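Local coordinates for LPXTG cell wall surface protein (Streptococcus gordonii, PDB 4IGB) that is a peptidoglycan-anchored surface protein of a streptococcus, probably serving as an adhesin, represented here by its N-terminal N1 and N2 domains, at residues I141-W145 with E146-F150; G250-N253 with E254-S258. All coordinates share one frame; numbering follows the deposited sequence.

Interaction 1: residues I141-W145 with E146-F150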
# COMPACT_ATOMS: atom_id res chain seq x y z
N ILE B 141 7.09 -16.49 -5.70
CA ILE B 141 7.71 -15.20 -5.92
C ILE B 141 8.54 -15.27 -7.20
O ILE B 141 9.41 -16.13 -7.33
CB ILE B 141 8.63 -14.84 -4.75
CG1 ILE B 141 7.84 -14.86 -3.44
CG2 ILE B 141 9.29 -13.48 -4.97
CD1 ILE B 141 8.69 -14.63 -2.21
N SER B 142 8.27 -14.38 -8.14
CA SER B 142 9.02 -14.35 -9.39
C SER B 142 8.67 -13.10 -10.15
O SER B 142 7.73 -12.38 -9.80
CB SER B 142 8.64 -15.52 -10.27
OG SER B 142 7.41 -15.25 -10.92
N GLU B 143 9.41 -12.84 -11.22
CA GLU B 143 9.02 -11.77 -12.10
C GLU B 143 8.63 -12.30 -13.48
O GLU B 143 8.82 -11.63 -14.47
CB GLU B 143 10.10 -10.68 -12.16
CG GLU B 143 10.26 -9.96 -10.83
CD GLU B 143 11.38 -8.93 -10.83
OE1 GLU B 143 11.12 -7.77 -10.47
OE2 GLU B 143 12.53 -9.28 -11.16
N LEU B 144 8.06 -13.50 -13.52
CA LEU B 144 7.57 -14.05 -14.79
C LEU B 144 6.52 -13.15 -15.43
O LEU B 144 6.46 -13.05 -16.66
CB LEU B 144 6.93 -15.43 -14.61
CG LEU B 144 7.69 -16.65 -14.11
CD1 LEU B 144 6.96 -17.91 -14.58
CD2 LEU B 144 9.14 -16.64 -14.57
N TRP B 145 5.67 -12.53 -14.61
CA TRP B 145 4.48 -11.84 -15.09
C TRP B 145 4.61 -10.32 -14.96
O TRP B 145 4.32 -9.60 -15.91
CB TRP B 145 3.25 -12.34 -14.32
CG TRP B 145 3.23 -13.83 -14.24
CD1 TRP B 145 3.25 -14.60 -13.11
CD2 TRP B 145 3.20 -14.74 -15.34
NE1 TRP B 145 3.22 -15.94 -13.44
CE2 TRP B 145 3.19 -16.05 -14.81
CE3 TRP B 145 3.17 -14.58 -16.73
CZ2 TRP B 145 3.16 -17.19 -15.62
CZ3 TRP B 145 3.15 -15.72 -17.54
CH2 TRP B 145 3.14 -17.00 -16.97
N GLU B 146 5.02 -9.87 -13.79
CA GLU B 146 5.30 -8.46 -13.54
C GLU B 146 6.59 -8.36 -12.75
O GLU B 146 7.01 -9.34 -12.12
CB GLU B 146 4.23 -7.81 -12.66
CG GLU B 146 2.79 -8.04 -13.03
CD GLU B 146 1.84 -7.43 -12.00
OE1 GLU B 146 2.32 -6.74 -11.07
OE2 GLU B 146 0.62 -7.64 -12.12
N SER B 147 7.18 -7.18 -12.76
CA SER B 147 8.30 -6.86 -11.89
C SER B 147 7.85 -6.81 -10.43
O SER B 147 6.71 -6.44 -10.14
CB SER B 147 8.90 -5.50 -12.28
OG SER B 147 9.54 -5.55 -13.54
N ASN B 148 8.73 -7.20 -9.52
CA ASN B 148 8.51 -6.92 -8.11
C ASN B 148 7.18 -7.43 -7.58
O ASN B 148 6.47 -6.73 -6.88
CB ASN B 148 8.63 -5.42 -7.88
CG ASN B 148 10.05 -4.93 -7.98
OD1 ASN B 148 10.94 -5.50 -7.35
ND2 ASN B 148 10.28 -3.91 -8.78
N ALA B 149 6.84 -8.67 -7.91
CA ALA B 149 5.52 -9.16 -7.56
C ALA B 149 5.57 -10.55 -6.96
O ALA B 149 6.56 -11.28 -7.10
CB ALA B 149 4.61 -9.14 -8.80
N PHE B 150 4.50 -10.90 -6.28
CA PHE B 150 4.29 -12.28 -5.86
C PHE B 150 2.98 -12.81 -6.44
O PHE B 150 2.10 -12.04 -6.84
CB PHE B 150 4.34 -12.42 -4.34
CG PHE B 150 3.38 -11.53 -3.60
CD1 PHE B 150 2.07 -11.92 -3.37
CD2 PHE B 150 3.80 -10.30 -3.10
CE1 PHE B 150 1.19 -11.12 -2.67
CE2 PHE B 150 2.92 -9.47 -2.40
CZ PHE B 150 1.61 -9.89 -2.17
O HOH W 1 5.28 -11.94 -11.74
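The carboxylate of E143 reaches across the turn of a beta hairpin and takes the backbone N-H of N148: N148 N lies 2.6 Å from E143 OE1, with 153° at the hydrogen. OE1 uses its anti lone pair for this bond. With E143 CG beside its own backbone N (chi1 -66°) and the chain extended beyond it, the carboxylate is carried over S147, whose CA is 3.3 Å from E143 OE1. Back at the root of the same residue, E143 CA approaches E146 O at 3.2 Å in a CA-H...O contact. A water inside the turn accepts from E146 N at 2.9 Å; it also lies 3.2 Å from S142 O, to which it can donate but need not, and so can link the two arms. S142 shapes the first arm through an ST turn, its OG accepting from L144 N at 3.2 Å (170°). Where the strands come together behind the loop, I141 and F150 form an antiparallel non-hydrogen-bonded pair, I141 CG1 resting 4.4 Å from F150 CB. Farther out, K30 makes a salt bridge with E146 OE1, and Y157 OH is hydrogen-bonded to W145 NE1. The loop thus joins antiparallel strands 135-142 and 149-153, with strand 68-75 flanking the first and strand 280-287 the second.

Interaction 2: residues G250-N253 with E254-S258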
# COMPACT_ATOMS: atom_id res chain seq x y z
N GLY B 250 -4.94 -8.21 -21.73
CA GLY B 250 -4.17 -6.99 -21.86
C GLY B 250 -4.17 -6.14 -20.60
O GLY B 250 -5.14 -6.11 -19.84
N SER B 251 -3.07 -5.44 -20.39
CA SER B 251 -2.88 -4.59 -19.22
C SER B 251 -4.04 -3.64 -18.92
O SER B 251 -4.54 -3.59 -17.79
CB SER B 251 -1.60 -3.77 -19.37
OG SER B 251 -1.46 -2.87 -18.29
N TYR B 252 -4.47 -2.88 -19.93
CA TYR B 252 -5.54 -1.92 -19.75
C TYR B 252 -6.79 -2.56 -19.14
O TYR B 252 -7.30 -2.11 -18.12
CB TYR B 252 -5.91 -1.22 -21.07
CG TYR B 252 -6.93 -0.13 -20.85
CD1 TYR B 252 -6.53 1.17 -20.60
CD2 TYR B 252 -8.29 -0.40 -20.85
CE1 TYR B 252 -7.44 2.17 -20.37
CE2 TYR B 252 -9.22 0.59 -20.61
CZ TYR B 252 -8.79 1.88 -20.38
OH TYR B 252 -9.69 2.89 -20.15
N ASN B 253 -7.29 -3.61 -19.78
CA ASN B 253 -8.48 -4.26 -19.29
C ASN B 253 -8.29 -4.95 -17.94
O ASN B 253 -9.19 -4.95 -17.10
CB ASN B 253 -9.02 -5.24 -20.34
CG ASN B 253 -9.55 -4.52 -21.57
OD1 ASN B 253 -9.80 -3.31 -21.52
ND2 ASN B 253 -9.72 -5.25 -22.68
N GLU B 254 -7.12 -5.54 -17.74
CA GLU B 254 -6.84 -6.25 -16.49
C GLU B 254 -6.85 -5.32 -15.28
O GLU B 254 -7.25 -5.73 -14.18
CB GLU B 254 -5.52 -7.01 -16.58
CG GLU B 254 -5.61 -8.19 -17.55
CD GLU B 254 -4.29 -8.90 -17.72
OE1 GLU B 254 -3.33 -8.53 -17.04
OE2 GLU B 254 -4.22 -9.84 -18.53
N ASN B 255 -6.43 -4.08 -15.48
CA ASN B 255 -6.46 -3.07 -14.44
C ASN B 255 -7.83 -2.40 -14.34
O ASN B 255 -8.38 -2.25 -13.24
CB ASN B 255 -5.42 -1.99 -14.73
CG ASN B 255 -4.02 -2.43 -14.41
OD1 ASN B 255 -3.52 -2.19 -13.30
ND2 ASN B 255 -3.38 -3.10 -15.36
N ASN B 256 -8.36 -1.99 -15.48
CA ASN B 256 -9.59 -1.19 -15.50
C ASN B 256 -10.89 -1.99 -15.50
O ASN B 256 -11.86 -1.58 -14.86
CB ASN B 256 -9.54 -0.20 -16.67
CG ASN B 256 -8.43 0.84 -16.50
OD1 ASN B 256 -8.39 1.56 -15.50
ND2 ASN B 256 -7.52 0.90 -17.47
N VAL B 257 -10.92 -3.11 -16.21
CA VAL B 257 -12.12 -3.92 -16.27
C VAL B 257 -12.19 -4.98 -15.16
O VAL B 257 -13.26 -5.22 -14.58
CB VAL B 257 -12.25 -4.63 -17.64
CG1 VAL B 257 -13.36 -5.66 -17.60
CG2 VAL B 257 -12.48 -3.60 -18.76
N SER B 258 -11.06 -5.62 -14.88
CA SER B 258 -11.05 -6.69 -13.89
C SER B 258 -10.10 -6.42 -12.71
O SER B 258 -9.67 -7.35 -12.03
CB SER B 258 -10.69 -8.02 -14.56
OG SER B 258 -9.39 -7.98 -15.13
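N256 lies one helical turn beyond Y252 and folds its side chain back over that residue. Its CB is 3.3 Å from Y252 O, the carbonyl that already accepts from N256 N at 2.8 Å. CG, set beside the backbone N of N256 (chi1 -65°), rises toward the phenol ring and comes within 4.0 Å of Y252 CZ. At the tip, N256 ND2 sits over the centre of the ring, 3.1 Å above its plane, while the ring and amide planes are inclined at 52°. The same nitrogen makes a weak, bent bond to Y252 O. Two partners outside the helix fix the amide's rotation: D22 OD1 binds ND2, and OD1 of N256 accepts from I23 N.

N255 grips the carbonyl of S251, four residues back, differently. Its ND2 points at S251 O almost straight, 2.7 Å away with 177° at the hydrogen, and the acceptor lies in the plane of the amide. The donor itself stands above the carbonyl plane of S251, so the approach does not follow a lone pair. N255 N binds S251 O as well, giving that oxygen two bonds from one residue; the other end of the amide, OD1, accepts from K195 NZ.

Farther along, N253 O receives both V257 N at 2.7 Å and S258 N at 3.0 Å. N253 and V257 run side by side, with V257 CG2 facing N253 OD1. Successive i+4 to i backbone bonds, beginning with E254 N to G250 O, identify a short alpha-helix; the added i+5 to i bond from S258 N to N253 O makes a pi-turn there, in a part of the N-terminal domain close to the sodium site.

In the fold
Interactions 1 and 2 belong to the same N-terminal domain but to different elements of it: residues 141-150 turn between two strands of an antiparallel sheet, whereas residues 250-258 form a short helix in a connection between strands 239-243 and 261-264. Their centres are 17 Å apart and their nearest atoms about 6 Å, so they do not touch. A sodium ion is bound by D198, D200 and T248. In interaction 2 the side chain of E254 is about 4 Å from the bound sodium ion; in interaction 1 the side chain of W145 is farther, about 10 Å from the sodium ion. Interaction 2 is tied to this site more directly, because S258 OG is hydrogen-bonded to T248 OG1 and E254 shares a backbone bond with D198.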